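Local coordinates for B12-binding domain-containing protein (Kitasatospora setae, PDB 6WTF) that probably methylates C2 of tryptophan as a cobalamin-dependent radical SAM enzyme, using a [4Fe-4S] cluster and a B12-binding domain, at residues C231-E236 with G344-E349; S334-P339 with A378-P383; Y308-P313 with T353-E358. All blocks are in the same frame, centred on the assembly; numbering follows the deposited sequence.

Contact 1: C231-E236 with G344-E349. With SF4 (iron/sulfur cluster), chain C; SA8 (S-5'-azamethionine-5'-deoxyadenosine), chain E.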
loop_
_atom_site.group_PDB
_atom_site.type_symbol
_atom_site.label_atom_id
_atom_site.label_comp_id
_atom_site.label_asym_id
_atom_site.label_seq_id
_atom_site.Cartn_x
_atom_site.Cartn_y
_atom_site.Cartn_z
ATOM N N CYS A 231 -12.187 -8.490 2.592
ATOM C CA CYS A 231 -11.814 -8.519 4.001
ATOM C C CYS A 231 -12.181 -7.198 4.665
ATOM O O CYS A 231 -11.866 -6.120 4.151
ATOM C CB CYS A 231 -10.321 -8.813 4.148
ATOM S SG CYS A 231 -9.816 -10.396 3.418
ATOM N N SER A 232 -12.845 -7.293 5.821
ATOM C CA SER A 232 -13.512 -6.139 6.416
ATOM C C SER A 232 -12.550 -5.023 6.808
ATOM O O SER A 232 -12.992 -3.895 7.048
ATOM C CB SER A 232 -14.340 -6.577 7.632
ATOM O OG SER A 232 -13.527 -6.819 8.767
ATOM N N HIS A 233 -11.255 -5.301 6.880
ATOM C CA HIS A 233 -10.273 -4.312 7.293
ATOM C C HIS A 233 -9.614 -3.586 6.124
ATOM O O HIS A 233 -8.963 -2.559 6.340
ATOM C CB HIS A 233 -9.172 -4.988 8.120
ATOM C CG HIS A 233 -8.267 -5.861 7.305
ATOM N ND1 HIS A 233 -8.590 -7.159 6.962
ATOM C CD2 HIS A 233 -7.058 -5.614 6.744
ATOM C CE1 HIS A 233 -7.613 -7.675 6.236
ATOM N NE2 HIS A 233 -6.672 -6.759 6.089
ATOM N N CYS A 234 -9.762 -4.087 4.902
ATOM C CA CYS A 234 -8.840 -3.786 3.813
ATOM C C CYS A 234 -9.462 -2.825 2.811
ATOM O O CYS A 234 -10.571 -3.061 2.324
ATOM C CB CYS A 234 -8.416 -5.069 3.101
ATOM S SG CYS A 234 -6.971 -4.878 2.054
ATOM N N VAL A 235 -8.718 -1.765 2.472
ATOM C CA VAL A 235 -9.175 -0.780 1.492
ATOM C C VAL A 235 -9.013 -1.233 0.053
ATOM O O VAL A 235 -9.605 -0.618 -0.844
ATOM C CB VAL A 235 -8.422 0.560 1.629
ATOM C CG1 VAL A 235 -8.589 1.139 3.022
ATOM C CG2 VAL A 235 -6.936 0.375 1.304
ATOM N N GLU A 236 -8.235 -2.286 -0.203
ATOM C CA GLU A 236 -7.781 -2.576 -1.562
ATOM C C GLU A 236 -8.890 -3.023 -2.514
ATOM O O GLU A 236 -8.876 -2.602 -3.678
ATOM C CB GLU A 236 -6.653 -3.619 -1.554
ATOM C CG GLU A 236 -5.440 -3.185 -0.757
ATOM C CD GLU A 236 -4.224 -4.058 -1.001
ATOM O OE1 GLU A 236 -4.089 -4.627 -2.105
ATOM O OE2 GLU A 236 -3.396 -4.183 -0.078
ATOM N N GLY A 344 -16.781 -13.249 9.248
ATOM C CA GLY A 344 -17.184 -11.903 8.910
ATOM C C GLY A 344 -16.043 -10.930 8.707
ATOM O O GLY A 344 -16.295 -9.760 8.398
ATOM N N TRP A 345 -14.796 -11.370 8.876
ATOM C CA TRP A 345 -13.636 -10.498 8.731
ATOM C C TRP A 345 -12.797 -10.901 7.524
ATOM O O TRP A 345 -12.828 -10.214 6.503
ATOM C CB TRP A 345 -12.826 -10.512 10.027
ATOM C CG TRP A 345 -11.444 -9.926 9.952
ATOM C CD1 TRP A 345 -10.929 -9.098 8.983
ATOM C CD2 TRP A 345 -10.398 -10.125 10.904
ATOM N NE1 TRP A 345 -9.625 -8.782 9.278
ATOM C CE2 TRP A 345 -9.276 -9.400 10.451
ATOM C CE3 TRP A 345 -10.301 -10.848 12.096
ATOM C CZ2 TRP A 345 -8.078 -9.377 11.150
ATOM C CZ3 TRP A 345 -9.111 -10.824 12.788
ATOM C CH2 TRP A 345 -8.013 -10.094 12.313
ATOM N N LYS A 346 -12.037 -11.994 7.604
ATOM C CA LYS A 346 -11.240 -12.446 6.462
ATOM C C LYS A 346 -12.140 -13.314 5.592
ATOM O O LYS A 346 -12.182 -14.540 5.722
ATOM C CB LYS A 346 -9.993 -13.183 6.929
ATOM C CG LYS A 346 -9.080 -12.342 7.802
ATOM C CD LYS A 346 -8.468 -11.195 7.009
ATOM C CE LYS A 346 -7.635 -11.712 5.840
ATOM N NZ LYS A 346 -6.389 -12.374 6.302
ATOM N N VAL A 347 -12.881 -12.660 4.691
ATOM C CA VAL A 347 -13.963 -13.300 3.954
ATOM C C VAL A 347 -13.907 -12.931 2.478
ATOM O O VAL A 347 -13.381 -11.887 2.088
ATOM C CB VAL A 347 -15.339 -12.921 4.536
ATOM C CG1 VAL A 347 -15.465 -13.428 5.959
ATOM C CG2 VAL A 347 -15.525 -11.415 4.500
ATOM N N THR A 348 -14.475 -13.810 1.654
ATOM C CA THR A 348 -14.684 -13.527 0.244
ATOM C C THR A 348 -15.869 -12.576 0.068
ATOM O O THR A 348 -16.489 -12.119 1.034
ATOM C CB THR A 348 -14.933 -14.817 -0.529
ATOM O OG1 THR A 348 -16.244 -15.304 -0.220
ATOM C CG2 THR A 348 -13.908 -15.880 -0.146
ATOM N N GLU A 349 -16.198 -12.277 -1.194
ATOM C CA GLU A 349 -17.352 -11.426 -1.472
ATOM C C GLU A 349 -18.655 -12.084 -1.039
ATOM O O GLU A 349 -19.611 -11.385 -0.689
ATOM C CB GLU A 349 -17.406 -11.058 -2.957
ATOM C CG GLU A 349 -16.470 -9.922 -3.327
ATOM C CD GLU A 349 -16.772 -9.301 -4.681
ATOM O OE1 GLU A 349 -17.447 -9.949 -5.516
ATOM O OE2 GLU A 349 -16.335 -8.151 -4.905
HETATM FE FE1 SF4 C . -8.101 -9.574 1.970
HETATM FE FE2 SF4 C . -7.570 -8.828 -0.613
HETATM FE FE3 SF4 C . -5.516 -9.329 1.118
HETATM FE FE4 SF4 C . -7.054 -7.095 1.437
HETATM S S1 SF4 C . -5.697 -7.570 -0.327
HETATM S S2 SF4 C . -6.380 -8.549 3.069
HETATM S S3 SF4 C . -9.089 -7.881 0.792
HETATM S S4 SF4 C . -7.074 -10.824 0.379
HETATM N N SA8 E . -2.073 -6.517 0.248
HETATM C CA SA8 E . -2.127 -6.495 1.721
HETATM C C SA8 E . -1.616 -5.160 2.246
HETATM O O SA8 E . -2.229 -4.784 3.325
HETATM O OXT SA8 E . -0.728 -4.522 1.700
HETATM C CB SA8 E . -1.317 -7.671 2.355
HETATM C CG SA8 E . -1.860 -8.075 3.719
HETATM N ND SA8 E . -1.501 -7.148 4.795
HETATM C CE SA8 E . -0.043 -7.056 4.934
HETATM C "C5'" SA8 E . -2.195 -7.468 6.039
HETATM C "C4'" SA8 E . -1.796 -6.568 7.194
HETATM O "O4'" SA8 E . -1.974 -5.185 6.822
HETATM C "C3'" SA8 E . -2.689 -6.731 8.415
HETATM O "O3'" SA8 E . -2.291 -7.849 9.200
HETATM C "C2'" SA8 E . -2.465 -5.404 9.146
HETATM O "O2'" SA8 E . -1.294 -5.451 9.953
HETATM C "C1'" SA8 E . -2.273 -4.420 7.979
HETATM N N9 SA8 E . -3.437 -3.585 7.696
HETATM C C8 SA8 E . -4.161 -3.532 6.534
HETATM N N7 SA8 E . -5.175 -2.702 6.573
HETATM C C5 SA8 E . -5.114 -2.167 7.852
HETATM C C6 SA8 E . -5.906 -1.215 8.525
HETATM N N6 SA8 E . -6.996 -0.643 7.998
HETATM N N1 SA8 E . -5.549 -0.880 9.786
HETATM C C2 SA8 E . -4.483 -1.473 10.331
HETATM N N3 SA8 E . -3.673 -2.392 9.800
HETATM C C4 SA8 E . -4.042 -2.699 8.552
HETATM O O HOH W 1 -15.541 -7.611 10.395
#
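Ser232 N donates to Trp345 O at 3.0 Å, a fairly straight bond (158° at the hydrogen) that ties the cysteine loop to 344-349. The same carbonyl lies 3.2 Å from Cys231 CA, close enough for a CA-H...O contact. Ser232 OG reaches Gly344 O through a water that both atoms bind. His233 stands with CG between its own N and carbonyl carbon (chi1 71°), which swings the imidazole toward Trp345; ND1 comes 3.0 Å from Trp345 NE1, the two rings meeting rim to rim with planes at 89°. This loop carries the cysteines of the radical SAM CxxxCxxC motif: Cys231 SG binds iron FE1 at 2.4 Å and Cys234 SG iron FE4, with Cys227 as the third cysteine. Lys346 starts with CB directed away from the loop and folds back. CG lies 3.8 Å above the plane of the Trp345 ring, offset toward its rim, CD is 3.7 Å from His233 CE1, and CE touches Cys231 SG at 3.5 Å. A long, flexible lysine suits this path, since its methylenes pack beside thiolate and ring while NZ reaches a salt bridge with Asp335 and hydrogen bonds with Tyr355 and Gln310.

Contact 2: S334-P339 with A378-P383. With SA8 (S-5'-azamethionine-5'-deoxyadenosine), chain E.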
loop_
_atom_site.group_PDB
_atom_site.type_symbol
_atom_site.label_atom_id
_atom_site.label_comp_id
_atom_site.label_asym_id
_atom_site.label_seq_id
_atom_site.Cartn_x
_atom_site.Cartn_y
_atom_site.Cartn_z
ATOM N N SER A 334 -2.012 -14.048 7.830
ATOM C CA SER A 334 -2.884 -14.967 8.553
ATOM C C SER A 334 -3.840 -14.201 9.458
ATOM O O SER A 334 -5.006 -14.586 9.611
ATOM C CB SER A 334 -2.045 -15.955 9.358
ATOM O OG SER A 334 -1.142 -16.647 8.514
ATOM N N ASP A 335 -3.351 -13.125 10.076
ATOM C CA ASP A 335 -4.153 -12.134 10.789
ATOM C C ASP A 335 -4.751 -12.645 12.100
ATOM O O ASP A 335 -4.775 -11.896 13.082
ATOM C CB ASP A 335 -5.239 -11.582 9.859
ATOM C CG ASP A 335 -4.651 -10.744 8.729
ATOM O OD1 ASP A 335 -3.537 -10.208 8.917
ATOM O OD2 ASP A 335 -5.280 -10.624 7.655
ATOM N N HIS A 336 -5.223 -13.894 12.146
ATOM C CA HIS A 336 -5.735 -14.459 13.395
ATOM C C HIS A 336 -5.919 -15.962 13.231
ATOM O O HIS A 336 -5.788 -16.504 12.133
ATOM C CB HIS A 336 -7.059 -13.804 13.823
ATOM C CG HIS A 336 -7.164 -13.593 15.301
ATOM N ND1 HIS A 336 -7.364 -14.628 16.190
ATOM C CD2 HIS A 336 -7.068 -12.469 16.048
ATOM C CE1 HIS A 336 -7.392 -14.148 17.420
ATOM N NE2 HIS A 336 -7.216 -12.840 17.361
ATOM N N ILE A 337 -6.271 -16.622 14.340
ATOM C CA ILE A 337 -6.526 -18.061 14.354
ATOM C C ILE A 337 -7.972 -18.375 14.748
ATOM O O ILE A 337 -8.561 -19.344 14.258
ATOM C CB ILE A 337 -5.521 -18.771 15.285
ATOM C CG1 ILE A 337 -5.719 -20.284 15.242
ATOM C CG2 ILE A 337 -5.638 -18.256 16.714
ATOM C CD1 ILE A 337 -4.606 -21.058 15.890
ATOM N N ARG A 338 -8.561 -17.557 15.616
ATOM C CA ARG A 338 -9.901 -17.835 16.136
ATOM C C ARG A 338 -10.967 -17.698 15.054
ATOM O O ARG A 338 -11.114 -16.614 14.478
ATOM C CB ARG A 338 -10.211 -16.899 17.295
ATOM C CG ARG A 338 -9.442 -17.205 18.563
ATOM C CD ARG A 338 -9.923 -18.501 19.202
ATOM N NE ARG A 338 -10.006 -18.351 20.651
ATOM C CZ ARG A 338 -9.311 -19.068 21.523
ATOM N NH1 ARG A 338 -9.452 -18.838 22.818
ATOM N NH2 ARG A 338 -8.488 -20.023 21.103
ATOM N N PRO A 339 -11.720 -18.757 14.736
ATOM C CA PRO A 339 -12.795 -18.616 13.741
ATOM C C PRO A 339 -13.864 -17.619 14.149
ATOM O O PRO A 339 -14.458 -16.975 13.275
ATOM C CB PRO A 339 -13.366 -20.036 13.636
ATOM C CG PRO A 339 -12.273 -20.922 14.096
ATOM C CD PRO A 339 -11.544 -20.155 15.163
ATOM N N ALA A 378 -0.280 -10.726 12.302
ATOM C CA ALA A 378 -1.399 -10.830 13.229
ATOM C C ALA A 378 -1.947 -9.434 13.491
ATOM O O ALA A 378 -1.180 -8.515 13.796
ATOM C CB ALA A 378 -0.974 -11.486 14.546
ATOM N N LEU A 379 -3.267 -9.272 13.367
ATOM C CA LEU A 379 -3.928 -7.986 13.590
ATOM C C LEU A 379 -4.904 -8.138 14.751
ATOM O O LEU A 379 -5.897 -8.867 14.645
ATOM C CB LEU A 379 -4.641 -7.494 12.331
ATOM C CG LEU A 379 -5.322 -6.127 12.469
ATOM C CD1 LEU A 379 -4.333 -5.073 12.958
ATOM C CD2 LEU A 379 -5.947 -5.684 11.143
ATOM N N PHE A 380 -4.618 -7.454 15.853
ATOM C CA PHE A 380 -5.382 -7.591 17.082
ATOM C C PHE A 380 -6.317 -6.406 17.260
ATOM O O PHE A 380 -5.984 -5.275 16.900
ATOM C CB PHE A 380 -4.451 -7.697 18.293
ATOM C CG PHE A 380 -3.687 -8.990 18.360
ATOM C CD1 PHE A 380 -4.303 -10.192 18.041
ATOM C CD2 PHE A 380 -2.351 -9.004 18.732
ATOM C CE1 PHE A 380 -3.604 -11.377 18.095
ATOM C CE2 PHE A 380 -1.651 -10.182 18.789
ATOM C CZ PHE A 380 -2.275 -11.373 18.469
ATOM N N GLY A 381 -7.484 -6.674 17.845
ATOM C CA GLY A 381 -8.453 -5.640 18.153
ATOM C C GLY A 381 -9.696 -5.604 17.283
ATOM O O GLY A 381 -10.502 -4.676 17.430
ATOM N N MET A 382 -9.883 -6.573 16.389
ATOM C CA MET A 382 -11.099 -6.664 15.601
ATOM C C MET A 382 -12.267 -7.048 16.514
ATOM O O MET A 382 -12.059 -7.456 17.658
ATOM C CB MET A 382 -10.906 -7.669 14.465
ATOM C CG MET A 382 -9.889 -7.218 13.421
ATOM S SD MET A 382 -10.385 -5.719 12.526
ATOM C CE MET A 382 -11.511 -6.396 11.311
ATOM N N PRO A 383 -13.510 -6.894 16.050
ATOM C CA PRO A 383 -14.656 -7.252 16.896
ATOM C C PRO A 383 -14.551 -8.681 17.413
ATOM O O PRO A 383 -14.262 -9.617 16.661
ATOM C CB PRO A 383 -15.853 -7.074 15.955
ATOM C CG PRO A 383 -15.409 -5.999 15.020
ATOM C CD PRO A 383 -13.947 -6.274 14.785
HETATM N N SA8 E . -2.073 -6.517 0.248
HETATM C CA SA8 E . -2.127 -6.495 1.721
HETATM C C SA8 E . -1.616 -5.160 2.246
HETATM O O SA8 E . -2.229 -4.784 3.325
HETATM O OXT SA8 E . -0.728 -4.522 1.700
HETATM C CB SA8 E . -1.317 -7.671 2.355
HETATM C CG SA8 E . -1.860 -8.075 3.719
HETATM N ND SA8 E . -1.501 -7.148 4.795
HETATM C CE SA8 E . -0.043 -7.056 4.934
HETATM C "C5'" SA8 E . -2.195 -7.468 6.039
HETATM C "C4'" SA8 E . -1.796 -6.568 7.194
HETATM O "O4'" SA8 E . -1.974 -5.185 6.822
HETATM C "C3'" SA8 E . -2.689 -6.731 8.415
HETATM O "O3'" SA8 E . -2.291 -7.849 9.200
HETATM C "C2'" SA8 E . -2.465 -5.404 9.146
HETATM O "O2'" SA8 E . -1.294 -5.451 9.953
HETATM C "C1'" SA8 E . -2.273 -4.420 7.979
HETATM N N9 SA8 E . -3.437 -3.585 7.696
HETATM C C8 SA8 E . -4.161 -3.532 6.534
HETATM N N7 SA8 E . -5.175 -2.702 6.573
HETATM C C5 SA8 E . -5.114 -2.167 7.852
HETATM C C6 SA8 E . -5.906 -1.215 8.525
HETATM N N6 SA8 E . -6.996 -0.643 7.998
HETATM N N1 SA8 E . -5.549 -0.880 9.786
HETATM C C2 SA8 E . -4.483 -1.473 10.331
HETATM N N3 SA8 E . -3.673 -2.392 9.800
HETATM C C4 SA8 E . -4.042 -2.699 8.552
#
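Asp335 and Ala378 form a parallel beta bridge, their CA atoms 3.9 Å apart, where two neighbouring strands of the radical SAM barrel run out at the cofactor end. One backbone hydrogen bond crosses the pair: Leu379 N donates to Asp335 O at 3.0 Å, in the carbonyl plane and on a lone pair. Ala378 CA adds a CA-H...O contact to the same oxygen, beside which alanine's short side chain takes little room.

Among the polar side chains, Asp335 is the one that meets the cofactor analogue. Its OD1 accepts from the ribose O3' of SA8 at 2.7 Å, while OD2 is held by Lys346. His336 ND1 takes two backbone N-H groups just ahead of helix 339-342, Ile337 N (2.9 Å) and Arg338 N (3.2 Å), both tilted out of the ring plane, Arg338 being at the N-cap position; NE2 bonds to Glu385.

The aliphatic and aromatic contacts are separate. Leu379, with CG anti to its N (chi1 -178°), places CD2 4.0 Å from SA8 C2', an aliphatic wall for the sugar. His336 and Phe380 form an oblique pair, centroids 5.8 Å apart and planes at 80°, with His336 NE2 near the edge of the phenyl ring, 4.0 Å from Phe380 CE1.

At the end of strand 373-380, Phe380 rests on Cys393 of helix 387-398 and Leu409 of strand 404-412, while His336 packs on Leu341 and Leu342 of helix 339-342.

Contact 3: Y308-P313 with T353-E358. With TRP (tryptophan), chain F; SF4 (iron/sulfur cluster), chain C; SA8 (S-5'-azamethionine-5'-deoxyadenosine), chain E.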
loop_
_atom_site.group_PDB
_atom_site.type_symbol
_atom_site.label_atom_id
_atom_site.label_comp_id
_atom_site.label_asym_id
_atom_site.label_seq_id
_atom_site.Cartn_x
_atom_site.Cartn_y
_atom_site.Cartn_z
ATOM N N TYR A 308 3.593 -11.068 -1.247
ATOM C CA TYR A 308 2.482 -11.123 -0.306
ATOM C C TYR A 308 1.628 -12.344 -0.618
ATOM O O TYR A 308 1.399 -12.665 -1.787
ATOM C CB TYR A 308 1.604 -9.870 -0.393
ATOM C CG TYR A 308 2.049 -8.695 0.452
ATOM C CD1 TYR A 308 2.527 -8.874 1.744
ATOM C CD2 TYR A 308 1.974 -7.400 -0.046
ATOM C CE1 TYR A 308 2.927 -7.787 2.514
ATOM C CE2 TYR A 308 2.370 -6.315 0.710
ATOM C CZ TYR A 308 2.846 -6.512 1.986
ATOM O OH TYR A 308 3.235 -5.422 2.730
ATOM N N CYS A 309 1.169 -13.033 0.421
ATOM C CA CYS A 309 0.281 -14.169 0.229
ATOM C C CYS A 309 -0.785 -14.199 1.314
ATOM O O CYS A 309 -0.601 -13.666 2.411
ATOM C CB CYS A 309 1.043 -15.510 0.228
ATOM S SG CYS A 309 1.852 -15.949 -1.345
ATOM N N GLN A 310 -1.908 -14.807 0.975
ATOM C CA GLN A 310 -2.884 -15.279 1.939
ATOM C C GLN A 310 -2.597 -16.741 2.245
ATOM O O GLN A 310 -1.915 -17.418 1.469
ATOM C CB GLN A 310 -4.297 -15.110 1.388
ATOM C CG GLN A 310 -4.797 -13.688 1.447
ATOM C CD GLN A 310 -4.930 -13.192 2.868
ATOM O OE1 GLN A 310 -5.786 -13.658 3.623
ATOM N NE2 GLN A 310 -4.079 -12.253 3.246
ATOM N N PRO A 311 -3.078 -17.257 3.384
ATOM C CA PRO A 311 -2.742 -18.643 3.752
ATOM C C PRO A 311 -3.183 -19.669 2.726
ATOM O O PRO A 311 -2.580 -20.745 2.645
ATOM C CB PRO A 311 -3.461 -18.831 5.091
ATOM C CG PRO A 311 -3.566 -17.440 5.646
ATOM C CD PRO A 311 -3.847 -16.584 4.447
ATOM N N SER A 312 -4.210 -19.370 1.933
ATOM C CA SER A 312 -4.661 -20.258 0.880
ATOM C C SER A 312 -4.942 -19.428 -0.364
ATOM O O SER A 312 -5.376 -18.273 -0.248
ATOM C CB SER A 312 -5.920 -21.025 1.306
ATOM O OG SER A 312 -6.396 -21.852 0.263
ATOM N N PRO A 313 -4.670 -19.964 -1.567
ATOM C CA PRO A 313 -4.070 -21.274 -1.830
ATOM C C PRO A 313 -2.546 -21.238 -1.830
ATOM O O PRO A 313 -1.934 -20.354 -2.430
ATOM C CB PRO A 313 -4.599 -21.624 -3.221
ATOM C CG PRO A 313 -4.875 -20.288 -3.883
ATOM C CD PRO A 313 -4.888 -19.212 -2.816
ATOM N N THR A 353 -15.344 -17.555 4.912
ATOM C CA THR A 353 -13.908 -17.669 5.107
ATOM C C THR A 353 -13.292 -18.525 4.005
ATOM O O THR A 353 -13.981 -19.275 3.305
ATOM C CB THR A 353 -13.596 -18.268 6.476
ATOM O OG1 THR A 353 -14.438 -19.406 6.699
ATOM C CG2 THR A 353 -13.813 -17.242 7.576
ATOM N N TYR A 354 -11.967 -18.405 3.851
ATOM C CA TYR A 354 -11.286 -19.103 2.767
ATOM C C TYR A 354 -9.995 -19.781 3.212
ATOM O O TYR A 354 -9.276 -20.323 2.363
ATOM C CB TYR A 354 -11.000 -18.144 1.595
ATOM C CG TYR A 354 -10.274 -16.872 1.985
ATOM C CD1 TYR A 354 -10.977 -15.744 2.395
ATOM C CD2 TYR A 354 -8.888 -16.797 1.934
ATOM C CE1 TYR A 354 -10.317 -14.577 2.754
ATOM C CE2 TYR A 354 -8.221 -15.633 2.286
ATOM C CZ TYR A 354 -8.940 -14.528 2.696
ATOM O OH TYR A 354 -8.282 -13.370 3.047
ATOM N N TYR A 355 -9.683 -19.787 4.506
ATOM C CA TYR A 355 -8.568 -20.580 4.995
ATOM C C TYR A 355 -8.832 -21.006 6.432
ATOM O O TYR A 355 -9.764 -20.535 7.090
ATOM C CB TYR A 355 -7.239 -19.823 4.891
ATOM C CG TYR A 355 -7.168 -18.511 5.647
ATOM C CD1 TYR A 355 -6.920 -18.474 7.017
ATOM C CD2 TYR A 355 -7.322 -17.308 4.981
ATOM C CE1 TYR A 355 -6.842 -17.268 7.697
ATOM C CE2 TYR A 355 -7.249 -16.104 5.644
ATOM C CZ TYR A 355 -7.006 -16.082 6.998
ATOM O OH TYR A 355 -6.930 -14.867 7.645
ATOM N N THR A 356 -8.001 -21.932 6.899
ATOM C CA THR A 356 -7.932 -22.350 8.289
ATOM C C THR A 356 -6.491 -22.194 8.758
ATOM O O THR A 356 -5.612 -21.771 7.999
ATOM C CB THR A 356 -8.418 -23.794 8.464
ATOM O OG1 THR A 356 -7.495 -24.686 7.831
ATOM C CG2 THR A 356 -9.796 -23.973 7.840
ATOM N N PHE A 357 -6.237 -22.531 10.021
ATOM C CA PHE A 357 -4.872 -22.423 10.516
ATOM C C PHE A 357 -3.947 -23.476 9.901
ATOM O O PHE A 357 -2.726 -23.279 9.895
ATOM C CB PHE A 357 -4.860 -22.509 12.041
ATOM C CG PHE A 357 -3.536 -22.166 12.655
ATOM C CD1 PHE A 357 -3.014 -20.890 12.531
ATOM C CD2 PHE A 357 -2.818 -23.112 13.371
ATOM C CE1 PHE A 357 -1.792 -20.564 13.097
ATOM C CE2 PHE A 357 -1.596 -22.792 13.942
ATOM C CZ PHE A 357 -1.083 -21.518 13.803
ATOM N N GLU A 358 -4.494 -24.580 9.380
ATOM C CA GLU A 358 -3.665 -25.542 8.656
ATOM C C GLU A 358 -2.977 -24.890 7.471
ATOM O O GLU A 358 -1.834 -25.227 7.144
ATOM C CB GLU A 358 -4.500 -26.719 8.154
ATOM C CG GLU A 358 -4.983 -27.668 9.198
ATOM C CD GLU A 358 -6.489 -27.662 9.303
ATOM O OE1 GLU A 358 -7.018 -27.064 10.266
ATOM O OE2 GLU A 358 -7.139 -28.234 8.403
HETATM N N TRP F . 3.496 -5.480 7.747
HETATM C CA TRP F . 3.654 -5.056 6.359
HETATM C C TRP F . 4.772 -5.846 5.693
HETATM O O TRP F . 4.911 -5.842 4.468
HETATM C CB TRP F . 3.942 -3.552 6.273
HETATM C CG TRP F . 2.989 -2.711 7.074
HETATM C CD1 TRP F . 3.230 -2.131 8.282
HETATM C CD2 TRP F . 1.642 -2.363 6.724
HETATM N NE1 TRP F . 2.120 -1.442 8.709
HETATM C CE2 TRP F . 1.130 -1.569 7.771
HETATM C CE3 TRP F . 0.820 -2.647 5.629
HETATM C CZ2 TRP F . -0.167 -1.057 7.759
HETATM C CZ3 TRP F . -0.472 -2.132 5.618
HETATM C CH2 TRP F . -0.949 -1.346 6.676
HETATM O OXT TRP F . 5.560 -6.504 6.380
HETATM FE FE1 SF4 C . -8.101 -9.574 1.970
HETATM FE FE2 SF4 C . -7.570 -8.828 -0.613
HETATM FE FE3 SF4 C . -5.516 -9.329 1.118
HETATM FE FE4 SF4 C . -7.054 -7.095 1.437
HETATM S S1 SF4 C . -5.697 -7.570 -0.327
HETATM S S2 SF4 C . -6.380 -8.549 3.069
HETATM S S3 SF4 C . -9.089 -7.881 0.792
HETATM S S4 SF4 C . -7.074 -10.824 0.379
HETATM N N SA8 E . -2.073 -6.517 0.248
HETATM C CA SA8 E . -2.127 -6.495 1.721
HETATM C C SA8 E . -1.616 -5.160 2.246
HETATM O O SA8 E . -2.229 -4.784 3.325
HETATM O OXT SA8 E . -0.728 -4.522 1.700
HETATM C CB SA8 E . -1.317 -7.671 2.355
HETATM C CG SA8 E . -1.860 -8.075 3.719
HETATM N ND SA8 E . -1.501 -7.148 4.795
HETATM C CE SA8 E . -0.043 -7.056 4.934
HETATM C "C5'" SA8 E . -2.195 -7.468 6.039
HETATM C "C4'" SA8 E . -1.796 -6.568 7.194
HETATM O "O4'" SA8 E . -1.974 -5.185 6.822
HETATM C "C3'" SA8 E . -2.689 -6.731 8.415
HETATM O "O3'" SA8 E . -2.291 -7.849 9.200
HETATM C "C2'" SA8 E . -2.465 -5.404 9.146
HETATM O "O2'" SA8 E . -1.294 -5.451 9.953
HETATM C "C1'" SA8 E . -2.273 -4.420 7.979
HETATM N N9 SA8 E . -3.437 -3.585 7.696
HETATM C C8 SA8 E . -4.161 -3.532 6.534
HETATM N N7 SA8 E . -5.175 -2.702 6.573
HETATM C C5 SA8 E . -5.114 -2.167 7.852
HETATM C C6 SA8 E . -5.906 -1.215 8.525
HETATM N N6 SA8 E . -6.996 -0.643 7.998
HETATM N N1 SA8 E . -5.549 -0.880 9.786
HETATM C C2 SA8 E . -4.483 -1.473 10.331
HETATM N N3 SA8 E . -3.673 -2.392 9.800
HETATM C C4 SA8 E . -4.042 -2.699 8.552
#
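The Tyr355 ring carries the Pro311 pyrrolidine on one face: Pro311 CG sits 3.6 Å from the ring centroid, only 4° off the normal, a clear CH-pi contact. At the edge of the same ring lies Tyr354 CE2. The Tyr308 ring has SA8 CB over the centre of one face and atom O of the bound tryptophan at its edge, to which Tyr308 OH donates a very short hydrogen bond of 2.5 Å. Tyr308 lies near the end of strand 304-309 of the radical SAM barrel, and the loop after the strand meets the residues leading into helix 357-369.

Proline suits its place because its rigid, compact ring presents C-H bonds to the aromatic face. Tyr355 CG lies between its own N and carbonyl carbon (chi1 59°), which lays the ring against Pro311 and leaves OH to bond with Ser334 O. Ser312, small enough to fit close to the loop, sets CB 3.6 Å from Tyr354 O. Gln310 bends at chi2, bringing CG within 3.8 Å of cluster sulfur S4 and OE1 to the edge of the Tyr354 ring, the amide and ring planes 57° apart. Besides its bond from Lys346, Gln310 OE1 accepts from Tyr354 OH at 2.6 Å, the hydroxyl arriving from above the carbonyl plane.

All three contacts are buried in one radical SAM core; all touching residues of contact 2 are buried, whereas contact 1 has the exposed Gly344 and contact 3 the partly exposed Ser312 and Tyr354. Contacts 2 and 3 reach the same sheet: contact 2 pairs neighbouring strands through their backbones, whereas contact 3 joins a strand exit to a helix approach through rings and a tyrosine-amide bond. Contact 1 joins two loops, one of which carries the cluster cysteines. Lys346 links the three, its NZ lying 2.5 Å from Asp335 OD2 of contact 2 and 2.9 Å from Tyr355 OH of contact 3. Contacts 1 and 3 both touch the cluster; all three touch SA8, contact 2 at its ribose.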